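Local coordinates for putative ATP-grasp superfamily protein (Archaeoglobus fulgidus, PDB 3DF7) that is of unknown function but, as a putative member of the ATP-grasp superfamily, probably binds ATP and a metal ion, at residues K3-E8 / K65-S70; F7-C12 / I76-D81; D71-I76 / K90-C95; L83-T88 / S100-I105; E224-Y229 / I245-T250. All blocks are in the same frame, centred on the assembly; numbering follows the deposited sequence.

Four of the five contacts build the N-terminal alpha/beta domain, and contact 5 lies in the ATP-grasp part. Contacts 1, 2 and 3 share the parallel sheet of strands 40-42, 3-8, 72-76 and 96-97. Contacts 1 and 3, with centres about 7 Å apart, lie at the starts of strands 3-8 and 72-76. Contact 2 sits at the other end, about 15 Å from contact 1 between centres. Contact 4 shares helix 83-92 with contact 3. Along the chain, contacts 2 and 3 interlock, as do 3 and 4; contact 5 comes last. The Ser101-Gly225 backbone bond between contacts 4 and 5 and the Glu79-Arg248 salt bridge between contacts 2 and 5 tie the N-terminal domain to the ATP-grasp part.

Contact 1 (K3-E8 / K65-S70); sequences KLFLFE and KYLEKS
Phe5 packs against Tyr66, Leu67 and Ser70, where the end of helix 63-67 and the turn after it lie beside strand 3-8 in the parallel sheet of the N-terminal alpha/beta domain. The apolar contacts centre on the Phe5 ring. Its CG is anti to the backbone N (chi1 170°), which carries the ring out to the helix. Leu67 brings its CD2 branch to 3.4 Å from Phe5 CD2. On the same side of the ring, nearer its CE1 corner, Tyr66 CB lies 3.8 Å from Phe5 CE1, and the two aromatic side chains run roughly perpendicular. Phe5 also touches Phe73 of the neighbouring strand 72-76. The Tyr66 hydroxyl is engaged elsewhere, in a hydrogen bond with Asp58.

At the start of the strand, Lys3 lays its CB 3.8 Å from Lys69 O, while the rest of its chain leads away. The polar bonds stay within the second segment. Ser70 N closes the type I turn from Leu67 to Ser70 by bonding to Leu67 O at 3.2 Å. Lys69 N and Ser70 OG grip Tyr66 O from opposite faces of its carbonyl plane. Ser70 OG is also bonded to Thr42. It donates to Tyr66 O at 2.8 Å, and it touches Phe5 CB at 3.3 Å.

Contact 2 (F7-C12 / I76-D81); sequences FEFATC and IAPEDD
Phe7, Glu8 and Phe9 meet Ile76 where strands 3-8 and 72-76 end side by side. Two backbone bonds bracket Glu8 in a parallel bridge, the first the straighter (168° against 152°). Ile76 N donates to Phe7 O at 2.8 Å, and Phe9 N donates to Ile76 O at 2.9 Å. Between them, Glu8 CA points its hydrogen at Ile76 O over 3.1 Å, a CA-H...O contact. The side chains of Glu8 and Ile76 stand on the same face of the sheet, with Glu8 CG 3.8 Å from Ile76 CB. One residue on, Phe9 CB rests on Pro78 CD at 3.7 Å and also touches Ala77 CB.

The next shell fixes Glu8. A bend at chi2 (-80°) folds its carboxylate back over the start of helix 9-12. OE1 takes two bonds from Thr11. Thr11 N meets Glu8 OE1 on the syn side at 2.7 Å, tilted from the carboxylate plane, and Thr11 OG1 comes nearly end-on to the C-O bond. Ala10 N donates to Glu8 OE2 at 2.9 Å, from above that plane. Phe28 of helix 18-35 packs on Glu8. A bound acetate, probably from the crystallisation liquor, lies about 3 Å from the Glu8 side chain. Glu8 is thus the N-cap of helix 9-12, at the C-terminal edge of a parallel beta sheet, the usual place for ligand pockets in alpha/beta folds.

Contact 3 (D71-I76 / K90-C95); sequences DAFLII and KAEKYC
Ala91 sets its methyl almost exactly over the centre of the Phe73 ring. This CH-pi contact is unusually close, with Ala91 CB 3.3 Å from the centroid of the Phe73 ring and 9° off the ring normal. It joins strand 72-76 to the end of helix 83-92 within a beta-alpha-beta unit, whose next strand is 96-97. The Phe73 side chain takes the rarer first torsion, CG between the backbone N and the carbonyl carbon (chi1 75°). The ring thereby lies with one face to the helix.

Cys95 approaches the same ring from its rim. Its SG lies in the ring plane, 3.8 Å from Phe73 CD2, as a sulfur-aromatic contact at the edge. Cys95 O also reaches the edge, 3.4 Å from Phe73 CE2. The methyl over one face and the cysteine at the edge together hold the ring between helix and loop. Cys95 CB also touches the start of the strand segment, 3.4 Å from Asp71 O.

Around these, Leu67 of helix 63-67 touches Ala91. The backbone of Phe73 bonds to Glu96 and Leu98. Further along the strand, the tip of Ile75 meets the same methyl as Phe73, with Ile75 CD1 3.6 Å from Ala91 CB.

Contact 4 (L83-T88 / S100-I105); sequences LLYTLT and SSSRAI
Leu84 O is gripped by two donors from Thr88, on opposite faces of its carbonyl plane. Thr88 N bonds to Leu84 O at 3.0 Å, the ordinary helix bond. Thr88 OG1 adds a second bond to Leu84 O at 2.8 Å, tilted 32° from the plane. This fixes the rotation of the Thr88 side chain, which faces the first turn of helix 102-108, in a helix-helix contact of the alpha/beta domain.

Thr88 presents both branches to the other segment. OG1 sits beside the backbone N (chi1 -57°), which leaves CG2 on the far side from it. Thr88 OG1 is 3.5 Å from Ile105 CD1, and Thr88 CG2 comes 3.4 Å from Ser100 O. Ile105 packs between the helices. Its CG2 rests on Leu84 CG and on Tyr85 CA, and its side chain crosses that of Leu84 at about a right angle. Leu84 also touches Ile75 of strand 72-76.

Helix 102-108 begins with Ser101 as N-cap, Ser101 OG accepting from Ala104 N at 3.1 Å. The Ser102 hydroxyl bonds to Glu92, which ties the two helices. Ser100 binds Asn227 N through OG, which carries the contact toward the ATP-grasp part. At the Tyr85 end, the edge of its ring meets a backbone carbonyl in its plane, with Tyr85 CD1 3.1 Å from Ser102 O.

Contact 5 (E224-Y229 / I245-T250); sequences EGLNGY and INARLT
Tyr229 makes the tight part of the contact against Arg248, Leu249 and Thr250, the loop that follows strand 240-246. It stands at the base of the hairpin of strands 228-236 and 240-246 in the large antiparallel sheet. With chi1 at 178°, its ring swings away from its own backbone N and runs along this loop. The edge of the ring meets Arg248 O in its plane, with Tyr229 CD2 3.3 Å from Arg248 O. Leu249 lies across the tyrosine side chain, its CD2 3.7 Å from Tyr229 CG. At the far end, Tyr229 OH lies 2.6 Å from Thr250 OG1, a hydrogen bond whose proton is not assigned. Ser173 is a second partner of the hydroxyl.

The other end is looser. There Leu226 CD2 touches Ala247 CB at 3.7 Å, and Leu226 CD1 only reaches Ile245 CG2 at 4.4 Å.

The Arg248 side chain turns away from Tyr229. Arg248 NH1 donates to Leu249 O at 2.9 Å, in the carbonyl plane, and Arg248 NE forms a salt bridge with Glu79. An acetate, probably from the crystallisation liquor, lies about 4 Å from the Arg248 side chain. The chemistry is consistent with an anion-accepting pocket between the N-terminal and ATP-grasp parts.

Contact 1 (K3-E8 / K65-S70)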
# COMPACT_ATOMS: atom_id res chain seq x y z
N LYS A 3 12.52 -6.29 -18.88
CA LYS A 3 13.22 -5.95 -17.65
C LYS A 3 12.37 -5.06 -16.75
O LYS A 3 11.89 -4.01 -17.17
CB LYS A 3 14.53 -5.22 -17.97
CG LYS A 3 15.49 -5.99 -18.87
CD LYS A 3 15.98 -7.27 -18.23
CE LYS A 3 17.17 -7.85 -19.00
NZ LYS A 3 16.85 -8.07 -20.43
N LEU A 4 12.15 -5.49 -15.51
CA LEU A 4 11.37 -4.70 -14.57
C LEU A 4 12.26 -4.14 -13.48
O LEU A 4 12.88 -4.90 -12.72
CB LEU A 4 10.26 -5.54 -13.93
CG LEU A 4 9.52 -4.82 -12.79
CD1 LEU A 4 8.76 -3.62 -13.33
CD2 LEU A 4 8.56 -5.79 -12.10
N PHE A 5 12.33 -2.81 -13.39
CA PHE A 5 13.11 -2.19 -12.34
C PHE A 5 12.19 -2.19 -11.13
O PHE A 5 11.16 -1.50 -11.13
CB PHE A 5 13.50 -0.75 -12.69
CG PHE A 5 14.10 0.01 -11.55
CD1 PHE A 5 15.27 -0.44 -10.93
CD2 PHE A 5 13.50 1.17 -11.07
CE1 PHE A 5 15.82 0.25 -9.85
CE2 PHE A 5 14.05 1.87 -9.98
CZ PHE A 5 15.21 1.40 -9.38
N LEU A 6 12.55 -2.97 -10.11
CA LEU A 6 11.76 -3.07 -8.89
C LEU A 6 12.50 -2.34 -7.76
O LEU A 6 13.66 -2.63 -7.49
CB LEU A 6 11.57 -4.54 -8.50
CG LEU A 6 10.73 -4.79 -7.24
CD1 LEU A 6 9.32 -4.32 -7.50
CD2 LEU A 6 10.74 -6.27 -6.86
N PHE A 7 11.80 -1.42 -7.11
CA PHE A 7 12.40 -0.63 -6.04
C PHE A 7 11.43 -0.36 -4.88
O PHE A 7 10.30 0.07 -5.10
CB PHE A 7 12.87 0.71 -6.61
CG PHE A 7 13.38 1.69 -5.58
CD1 PHE A 7 14.75 1.80 -5.32
CD2 PHE A 7 12.49 2.50 -4.87
CE1 PHE A 7 15.22 2.71 -4.37
CE2 PHE A 7 12.95 3.41 -3.92
CZ PHE A 7 14.32 3.51 -3.67
N GLU A 8 11.88 -0.63 -3.66
CA GLU A 8 11.08 -0.35 -2.46
C GLU A 8 12.00 0.47 -1.56
O GLU A 8 13.16 0.11 -1.34
CB GLU A 8 10.63 -1.65 -1.78
CG GLU A 8 9.66 -1.43 -0.62
CD GLU A 8 10.35 -0.99 0.65
OE1 GLU A 8 11.39 -1.61 0.98
OE2 GLU A 8 9.87 -0.05 1.32
N LYS A 65 20.74 4.83 -13.68
CA LYS A 65 21.46 3.83 -14.46
C LYS A 65 20.65 2.54 -14.66
O LYS A 65 20.79 1.87 -15.68
CB LYS A 65 22.79 3.50 -13.78
CG LYS A 65 23.69 4.71 -13.59
CD LYS A 65 24.12 5.29 -14.93
CE LYS A 65 24.72 6.68 -14.77
NZ LYS A 65 23.69 7.68 -14.34
N TYR A 66 19.83 2.21 -13.68
CA TYR A 66 19.00 1.01 -13.76
C TYR A 66 17.75 1.29 -14.59
O TYR A 66 17.33 0.46 -15.39
CB TYR A 66 18.62 0.54 -12.35
CG TYR A 66 19.81 0.09 -11.54
CD1 TYR A 66 20.66 1.02 -10.95
CD2 TYR A 66 20.10 -1.27 -11.39
CE1 TYR A 66 21.79 0.60 -10.23
CE2 TYR A 66 21.23 -1.69 -10.68
CZ TYR A 66 22.06 -0.75 -10.10
OH TYR A 66 23.16 -1.16 -9.39
N LEU A 67 17.17 2.47 -14.40
CA LEU A 67 15.98 2.86 -15.15
C LEU A 67 16.27 2.93 -16.65
O LEU A 67 15.41 2.59 -17.47
CB LEU A 67 15.48 4.23 -14.67
CG LEU A 67 14.73 4.24 -13.34
CD1 LEU A 67 14.57 5.67 -12.83
CD2 LEU A 67 13.37 3.57 -13.53
N GLU A 68 17.48 3.36 -17.00
CA GLU A 68 17.89 3.48 -18.40
C GLU A 68 17.95 2.14 -19.11
O GLU A 68 17.91 2.08 -20.34
CB GLU A 68 19.26 4.16 -18.49
CG GLU A 68 19.34 5.53 -17.83
CD GLU A 68 20.73 6.14 -17.90
OE1 GLU A 68 21.71 5.43 -17.57
OE2 GLU A 68 20.85 7.32 -18.27
N LYS A 69 18.05 1.06 -18.34
CA LYS A 69 18.14 -0.28 -18.92
C LYS A 69 16.90 -1.14 -18.66
O LYS A 69 16.91 -2.35 -18.89
CB LYS A 69 19.37 -1.00 -18.36
CG LYS A 69 20.69 -0.27 -18.61
CD LYS A 69 21.07 -0.29 -20.08
CE LYS A 69 22.40 0.42 -20.33
NZ LYS A 69 22.32 1.89 -20.03
N SER A 70 15.83 -0.51 -18.18
CA SER A 70 14.60 -1.24 -17.88
C SER A 70 13.47 -0.98 -18.88
O SER A 70 13.45 0.05 -19.54
CB SER A 70 14.13 -0.87 -16.47
OG SER A 70 15.08 -1.28 -15.51

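Contact 2 (F7-C12 / I76-D81)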
# COMPACT_ATOMS: atom_id res chain seq x y z
N PHE A 7 11.80 -1.42 -7.11
CA PHE A 7 12.40 -0.63 -6.04
C PHE A 7 11.43 -0.36 -4.88
O PHE A 7 10.30 0.07 -5.10
CB PHE A 7 12.87 0.71 -6.61
CG PHE A 7 13.38 1.69 -5.58
CD1 PHE A 7 14.75 1.80 -5.32
CD2 PHE A 7 12.49 2.50 -4.87
CE1 PHE A 7 15.22 2.71 -4.37
CE2 PHE A 7 12.95 3.41 -3.92
CZ PHE A 7 14.32 3.51 -3.67
N GLU A 8 11.88 -0.63 -3.66
CA GLU A 8 11.08 -0.35 -2.46
C GLU A 8 12.00 0.47 -1.56
O GLU A 8 13.16 0.11 -1.34
CB GLU A 8 10.63 -1.65 -1.78
CG GLU A 8 9.66 -1.43 -0.62
CD GLU A 8 10.35 -0.99 0.65
OE1 GLU A 8 11.39 -1.61 0.98
OE2 GLU A 8 9.87 -0.05 1.32
N PHE A 9 11.48 1.58 -1.04
CA PHE A 9 12.28 2.50 -0.24
C PHE A 9 13.07 1.96 0.96
O PHE A 9 14.26 2.23 1.08
CB PHE A 9 11.43 3.68 0.22
CG PHE A 9 12.23 4.87 0.68
CD1 PHE A 9 13.02 5.58 -0.22
CD2 PHE A 9 12.20 5.27 2.01
CE1 PHE A 9 13.78 6.68 0.19
CE2 PHE A 9 12.96 6.36 2.44
CZ PHE A 9 13.75 7.06 1.53
N ALA A 10 12.42 1.21 1.84
CA ALA A 10 13.13 0.68 3.01
C ALA A 10 14.23 -0.32 2.64
O ALA A 10 15.28 -0.35 3.27
CB ALA A 10 12.14 0.03 3.97
N THR A 11 13.97 -1.13 1.62
CA THR A 11 14.90 -2.16 1.19
C THR A 11 16.03 -1.67 0.28
O THR A 11 17.15 -2.20 0.33
CB THR A 11 14.14 -3.30 0.46
OG1 THR A 11 13.06 -3.76 1.28
CG2 THR A 11 15.07 -4.47 0.15
N CYS A 12 15.75 -0.64 -0.51
CA CYS A 12 16.72 -0.13 -1.47
C CYS A 12 17.11 1.34 -1.35
O CYS A 12 18.07 1.77 -1.99
CB CYS A 12 16.16 -0.34 -2.89
SG CYS A 12 15.21 -1.88 -3.11
N ILE A 76 7.80 1.27 -4.89
CA ILE A 76 7.05 1.14 -3.65
C ILE A 76 7.76 2.04 -2.65
O ILE A 76 8.93 1.81 -2.32
CB ILE A 76 7.08 -0.30 -3.11
CG1 ILE A 76 6.64 -1.28 -4.19
CG2 ILE A 76 6.17 -0.40 -1.90
CD1 ILE A 76 7.04 -2.72 -3.90
N ALA A 77 7.07 3.07 -2.17
CA ALA A 77 7.68 3.98 -1.21
C ALA A 77 6.61 4.74 -0.45
O ALA A 77 5.48 4.87 -0.91
CB ALA A 77 8.61 4.95 -1.93
N PRO A 78 6.95 5.25 0.74
CA PRO A 78 5.96 6.00 1.51
C PRO A 78 5.54 7.29 0.81
O PRO A 78 6.32 7.90 0.08
CB PRO A 78 6.68 6.25 2.84
CG PRO A 78 8.14 6.19 2.48
CD PRO A 78 8.19 5.04 1.51
N GLU A 79 4.28 7.68 1.00
CA GLU A 79 3.79 8.91 0.39
C GLU A 79 4.43 10.11 1.09
O GLU A 79 4.56 11.19 0.51
CB GLU A 79 2.27 8.99 0.50
CG GLU A 79 1.53 8.04 -0.43
CD GLU A 79 1.24 6.67 0.19
OE1 GLU A 79 1.93 6.27 1.15
OE2 GLU A 79 0.32 5.99 -0.31
N ASP A 80 4.84 9.89 2.34
CA ASP A 80 5.46 10.90 3.19
C ASP A 80 6.32 11.91 2.46
O ASP A 80 7.22 11.55 1.70
CB ASP A 80 6.31 10.23 4.27
CG ASP A 80 5.50 9.37 5.20
OD1 ASP A 80 4.73 8.52 4.71
OD2 ASP A 80 5.62 9.54 6.43
N ASP A 81 6.05 13.19 2.71
CA ASP A 81 6.79 14.30 2.11
C ASP A 81 6.93 14.18 0.60
O ASP A 81 7.94 14.60 0.03
CB ASP A 81 8.18 14.41 2.75
CG ASP A 81 8.11 14.62 4.25
OD1 ASP A 81 7.32 15.48 4.70
OD2 ASP A 81 8.86 13.93 4.98

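Contact 3 (D71-I76 / K90-C95)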
# COMPACT_ATOMS: atom_id res chain seq x y z
N ASP A 71 12.54 -1.93 -18.97
CA ASP A 71 11.40 -1.81 -19.87
C ASP A 71 10.17 -1.34 -19.09
O ASP A 71 9.23 -0.80 -19.66
CB ASP A 71 11.10 -3.15 -20.54
CG ASP A 71 12.22 -3.61 -21.45
OD1 ASP A 71 12.58 -2.85 -22.37
OD2 ASP A 71 12.75 -4.72 -21.23
N ALA A 72 10.19 -1.57 -17.78
CA ALA A 72 9.09 -1.14 -16.92
C ALA A 72 9.64 -0.94 -15.52
O ALA A 72 10.76 -1.36 -15.22
CB ALA A 72 7.98 -2.20 -16.92
N PHE A 73 8.86 -0.29 -14.67
CA PHE A 73 9.29 -0.08 -13.30
C PHE A 73 8.11 -0.15 -12.36
O PHE A 73 6.96 0.03 -12.76
CB PHE A 73 10.01 1.28 -13.16
CG PHE A 73 9.10 2.47 -13.18
CD1 PHE A 73 8.42 2.88 -12.02
CD2 PHE A 73 8.90 3.19 -14.35
CE1 PHE A 73 7.57 3.99 -12.04
CE2 PHE A 73 8.06 4.31 -14.38
CZ PHE A 73 7.39 4.70 -13.22
N LEU A 74 8.41 -0.42 -11.10
CA LEU A 74 7.41 -0.49 -10.05
C LEU A 74 8.11 0.06 -8.82
O LEU A 74 9.06 -0.53 -8.32
CB LEU A 74 6.95 -1.92 -9.78
CG LEU A 74 5.90 -1.99 -8.66
CD1 LEU A 74 4.66 -1.18 -9.07
CD2 LEU A 74 5.54 -3.43 -8.38
N ILE A 75 7.63 1.21 -8.35
CA ILE A 75 8.21 1.85 -7.19
C ILE A 75 7.27 1.78 -5.99
O ILE A 75 6.10 2.14 -6.07
CB ILE A 75 8.58 3.32 -7.52
CG1 ILE A 75 9.79 3.33 -8.46
CG2 ILE A 75 8.85 4.12 -6.24
CD1 ILE A 75 10.20 4.68 -8.98
N ILE A 76 7.80 1.27 -4.89
CA ILE A 76 7.05 1.14 -3.65
C ILE A 76 7.76 2.04 -2.65
O ILE A 76 8.93 1.81 -2.32
CB ILE A 76 7.08 -0.30 -3.11
CG1 ILE A 76 6.64 -1.28 -4.19
CG2 ILE A 76 6.17 -0.40 -1.90
CD1 ILE A 76 7.04 -2.72 -3.90
N LYS A 90 10.17 10.78 -11.42
CA LYS A 90 11.51 10.61 -11.97
C LYS A 90 11.56 9.39 -12.88
O LYS A 90 12.10 9.44 -13.98
CB LYS A 90 12.53 10.47 -10.83
CG LYS A 90 13.95 10.16 -11.29
CD LYS A 90 14.91 10.07 -10.10
CE LYS A 90 16.32 9.73 -10.55
NZ LYS A 90 17.28 9.78 -9.41
N ALA A 91 10.99 8.29 -12.40
CA ALA A 91 10.98 7.04 -13.17
C ALA A 91 10.16 7.13 -14.46
O ALA A 91 10.55 6.57 -15.48
CB ALA A 91 10.46 5.91 -12.30
N GLU A 92 9.04 7.85 -14.42
CA GLU A 92 8.18 7.99 -15.60
C GLU A 92 8.92 8.45 -16.84
O GLU A 92 8.51 8.15 -17.96
CB GLU A 92 7.05 8.98 -15.31
CG GLU A 92 6.08 8.53 -14.23
CD GLU A 92 4.98 9.54 -14.00
OE1 GLU A 92 5.31 10.74 -13.88
OE2 GLU A 92 3.80 9.14 -13.93
N LYS A 93 10.00 9.20 -16.64
CA LYS A 93 10.79 9.73 -17.74
C LYS A 93 11.57 8.64 -18.48
O LYS A 93 12.11 8.89 -19.56
CB LYS A 93 11.76 10.79 -17.21
CG LYS A 93 12.62 11.50 -18.26
CD LYS A 93 11.81 12.47 -19.12
CE LYS A 93 11.03 11.76 -20.22
NZ LYS A 93 10.26 12.72 -21.06
N TYR A 94 11.61 7.43 -17.92
CA TYR A 94 12.37 6.34 -18.54
C TYR A 94 11.62 5.20 -19.20
O TYR A 94 11.88 4.88 -20.36
CB TYR A 94 13.34 5.74 -17.52
CG TYR A 94 14.38 6.71 -17.04
CD1 TYR A 94 14.10 7.62 -16.03
CD2 TYR A 94 15.64 6.76 -17.64
CE1 TYR A 94 15.05 8.55 -15.61
CE2 TYR A 94 16.60 7.69 -17.23
CZ TYR A 94 16.29 8.58 -16.22
OH TYR A 94 17.21 9.52 -15.82
N CYS A 95 10.71 4.55 -18.48
CA CYS A 95 9.98 3.42 -19.04
C CYS A 95 8.55 3.27 -18.53
O CYS A 95 8.07 4.08 -17.75
CB CYS A 95 10.77 2.14 -18.79
SG CYS A 95 11.30 1.96 -17.07

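Contact 4 (L83-T88 / S100-I105)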
# COMPACT_ATOMS: atom_id res chain seq x y z
N LEU A 83 7.52 11.64 -1.23
CA LEU A 83 8.60 10.75 -1.65
C LEU A 83 8.15 9.84 -2.79
O LEU A 83 8.81 9.76 -3.82
CB LEU A 83 9.08 9.91 -0.46
CG LEU A 83 10.14 8.85 -0.73
CD1 LEU A 83 11.41 9.51 -1.29
CD2 LEU A 83 10.45 8.11 0.56
N LEU A 84 7.03 9.14 -2.59
CA LEU A 84 6.52 8.25 -3.62
C LEU A 84 6.30 9.06 -4.90
O LEU A 84 6.62 8.61 -6.00
CB LEU A 84 5.20 7.61 -3.18
CG LEU A 84 4.51 6.73 -4.23
CD1 LEU A 84 5.41 5.54 -4.56
CD2 LEU A 84 3.16 6.25 -3.72
N TYR A 85 5.76 10.26 -4.74
CA TYR A 85 5.50 11.14 -5.87
C TYR A 85 6.77 11.47 -6.66
O TYR A 85 6.83 11.24 -7.87
CB TYR A 85 4.87 12.45 -5.37
CG TYR A 85 4.82 13.53 -6.43
CD1 TYR A 85 3.89 13.50 -7.46
CD2 TYR A 85 5.75 14.58 -6.41
CE1 TYR A 85 3.88 14.47 -8.46
CE2 TYR A 85 5.75 15.55 -7.40
CZ TYR A 85 4.82 15.49 -8.42
OH TYR A 85 4.82 16.45 -9.41
N THR A 86 7.79 11.98 -5.98
CA THR A 86 9.03 12.36 -6.66
C THR A 86 9.75 11.19 -7.31
O THR A 86 10.26 11.31 -8.42
CB THR A 86 9.99 13.11 -5.70
OG1 THR A 86 10.41 12.24 -4.64
CG2 THR A 86 9.28 14.31 -5.10
N LEU A 87 9.78 10.05 -6.62
CA LEU A 87 10.44 8.87 -7.17
C LEU A 87 9.74 8.40 -8.44
O LEU A 87 10.38 8.08 -9.44
CB LEU A 87 10.48 7.75 -6.14
CG LEU A 87 11.38 8.00 -4.92
CD1 LEU A 87 11.17 6.90 -3.90
CD2 LEU A 87 12.84 8.05 -5.36
N THR A 88 8.41 8.37 -8.40
CA THR A 88 7.64 7.93 -9.55
C THR A 88 7.77 8.90 -10.72
O THR A 88 7.96 8.49 -11.86
CB THR A 88 6.15 7.79 -9.19
OG1 THR A 88 6.01 6.88 -8.09
CG2 THR A 88 5.37 7.24 -10.38
N SER A 100 0.86 3.64 -10.38
CA SER A 100 0.11 4.86 -10.69
C SER A 100 0.98 6.03 -11.17
O SER A 100 2.16 6.11 -10.84
CB SER A 100 -0.70 5.30 -9.47
OG SER A 100 -1.69 4.33 -9.14
N SER A 101 0.37 6.93 -11.94
CA SER A 101 1.08 8.10 -12.45
C SER A 101 1.41 9.07 -11.32
O SER A 101 0.72 9.10 -10.31
CB SER A 101 0.23 8.83 -13.49
OG SER A 101 -0.82 9.55 -12.87
N SER A 102 2.47 9.86 -11.50
CA SER A 102 2.86 10.82 -10.47
C SER A 102 1.73 11.83 -10.28
O SER A 102 1.52 12.35 -9.17
CB SER A 102 4.16 11.55 -10.87
OG SER A 102 4.00 12.27 -12.08
N ARG A 103 0.99 12.11 -11.35
CA ARG A 103 -0.13 13.04 -11.29
C ARG A 103 -1.16 12.56 -10.26
O ARG A 103 -1.60 13.33 -9.40
CB ARG A 103 -0.79 13.14 -12.68
CG ARG A 103 -1.93 14.13 -12.77
CD ARG A 103 -2.49 14.24 -14.20
NE ARG A 103 -3.54 13.26 -14.51
CZ ARG A 103 -3.34 11.97 -14.77
NH1 ARG A 103 -2.11 11.46 -14.78
NH2 ARG A 103 -4.37 11.19 -15.06
N ALA A 104 -1.53 11.29 -10.35
CA ALA A 104 -2.49 10.70 -9.42
C ALA A 104 -1.92 10.61 -8.00
O ALA A 104 -2.63 10.86 -7.03
CB ALA A 104 -2.88 9.32 -9.91
N ILE A 105 -0.64 10.27 -7.90
CA ILE A 105 0.01 10.14 -6.60
C ILE A 105 0.10 11.48 -5.87
O ILE A 105 0.05 11.52 -4.64
CB ILE A 105 1.43 9.51 -6.77
CG1 ILE A 105 1.27 8.07 -7.27
CG2 ILE A 105 2.21 9.56 -5.46
CD1 ILE A 105 2.59 7.37 -7.63

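Contact 5 (E224-Y229 / I245-T250)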
# COMPACT_ATOMS: atom_id res chain seq x y z
N GLU A 224 -7.94 10.24 -11.90
CA GLU A 224 -7.30 9.89 -13.16
C GLU A 224 -5.82 9.65 -12.93
O GLU A 224 -5.18 10.40 -12.19
CB GLU A 224 -7.48 11.02 -14.19
CG GLU A 224 -8.90 11.18 -14.70
CD GLU A 224 -9.91 11.41 -13.58
OE1 GLU A 224 -9.66 12.29 -12.72
OE2 GLU A 224 -10.95 10.71 -13.57
N GLY A 225 -5.28 8.61 -13.54
CA GLY A 225 -3.87 8.32 -13.37
C GLY A 225 -3.58 7.07 -12.55
O GLY A 225 -2.50 6.50 -12.65
N LEU A 226 -4.53 6.65 -11.71
CA LEU A 226 -4.31 5.45 -10.92
C LEU A 226 -4.15 4.32 -11.92
O LEU A 226 -4.82 4.29 -12.94
CB LEU A 226 -5.49 5.17 -9.99
CG LEU A 226 -5.62 6.18 -8.85
CD1 LEU A 226 -6.82 5.83 -7.98
CD2 LEU A 226 -4.34 6.17 -8.01
N ASN A 227 -3.25 3.40 -11.62
CA ASN A 227 -2.98 2.29 -12.52
C ASN A 227 -2.28 1.18 -11.77
O ASN A 227 -1.45 1.44 -10.90
CB ASN A 227 -2.10 2.78 -13.68
CG ASN A 227 -1.62 1.65 -14.57
OD1 ASN A 227 -0.44 1.30 -14.56
ND2 ASN A 227 -2.53 1.08 -15.34
N GLY A 228 -2.61 -0.06 -12.10
CA GLY A 228 -1.99 -1.20 -11.44
C GLY A 228 -2.62 -1.47 -10.08
O GLY A 228 -3.82 -1.27 -9.89
N TYR A 229 -1.80 -1.92 -9.13
CA TYR A 229 -2.30 -2.21 -7.80
C TYR A 229 -2.52 -0.93 -7.00
O TYR A 229 -1.62 -0.10 -6.87
CB TYR A 229 -1.33 -3.11 -7.04
CG TYR A 229 -1.77 -3.42 -5.62
CD1 TYR A 229 -2.40 -4.63 -5.32
CD2 TYR A 229 -1.56 -2.50 -4.59
CE1 TYR A 229 -2.81 -4.91 -4.01
CE2 TYR A 229 -1.97 -2.78 -3.29
CZ TYR A 229 -2.59 -3.98 -3.01
OH TYR A 229 -2.97 -4.27 -1.72
N ILE A 245 -6.30 6.42 0.07
CA ILE A 245 -6.01 5.69 -1.15
C ILE A 245 -4.51 5.58 -1.29
O ILE A 245 -3.81 6.59 -1.40
CB ILE A 245 -6.57 6.40 -2.41
CG1 ILE A 245 -8.10 6.37 -2.40
CG2 ILE A 245 -6.05 5.70 -3.66
CD1 ILE A 245 -8.73 7.04 -3.61
N ASN A 246 -4.00 4.35 -1.25
CA ASN A 246 -2.57 4.12 -1.39
C ASN A 246 -2.32 3.68 -2.82
O ASN A 246 -2.65 2.56 -3.21
CB ASN A 246 -2.10 3.04 -0.42
CG ASN A 246 -2.29 3.45 1.03
OD1 ASN A 246 -1.63 4.37 1.52
ND2 ASN A 246 -3.19 2.77 1.73
N ALA A 247 -1.75 4.59 -3.62
CA ALA A 247 -1.47 4.30 -5.02
C ALA A 247 -0.12 3.59 -5.11
O ALA A 247 0.81 4.09 -5.73
CB ALA A 247 -1.44 5.60 -5.83
N ARG A 248 -0.05 2.43 -4.48
CA ARG A 248 1.17 1.63 -4.42
C ARG A 248 0.82 0.32 -3.73
O ARG A 248 -0.25 0.20 -3.14
CB ARG A 248 2.23 2.34 -3.57
CG ARG A 248 1.72 2.63 -2.15
CD ARG A 248 2.84 3.04 -1.20
NE ARG A 248 2.33 3.50 0.09
CZ ARG A 248 1.94 2.70 1.09
NH1 ARG A 248 2.00 1.38 0.96
NH2 ARG A 248 1.51 3.24 2.22
N LEU A 249 1.73 -0.64 -3.77
CA LEU A 249 1.50 -1.90 -3.08
C LEU A 249 1.30 -1.60 -1.60
O LEU A 249 1.86 -0.64 -1.08
CB LEU A 249 2.71 -2.82 -3.22
CG LEU A 249 3.05 -3.36 -4.60
CD1 LEU A 249 4.15 -4.41 -4.48
CD2 LEU A 249 1.82 -3.96 -5.24
N THR A 250 0.47 -2.41 -0.94
CA THR A 250 0.23 -2.25 0.49
C THR A 250 0.56 -3.59 1.15
O THR A 250 0.53 -4.63 0.49
CB THR A 250 -1.24 -1.82 0.79
OG1 THR A 250 -2.15 -2.78 0.23
CG2 THR A 250 -1.52 -0.44 0.20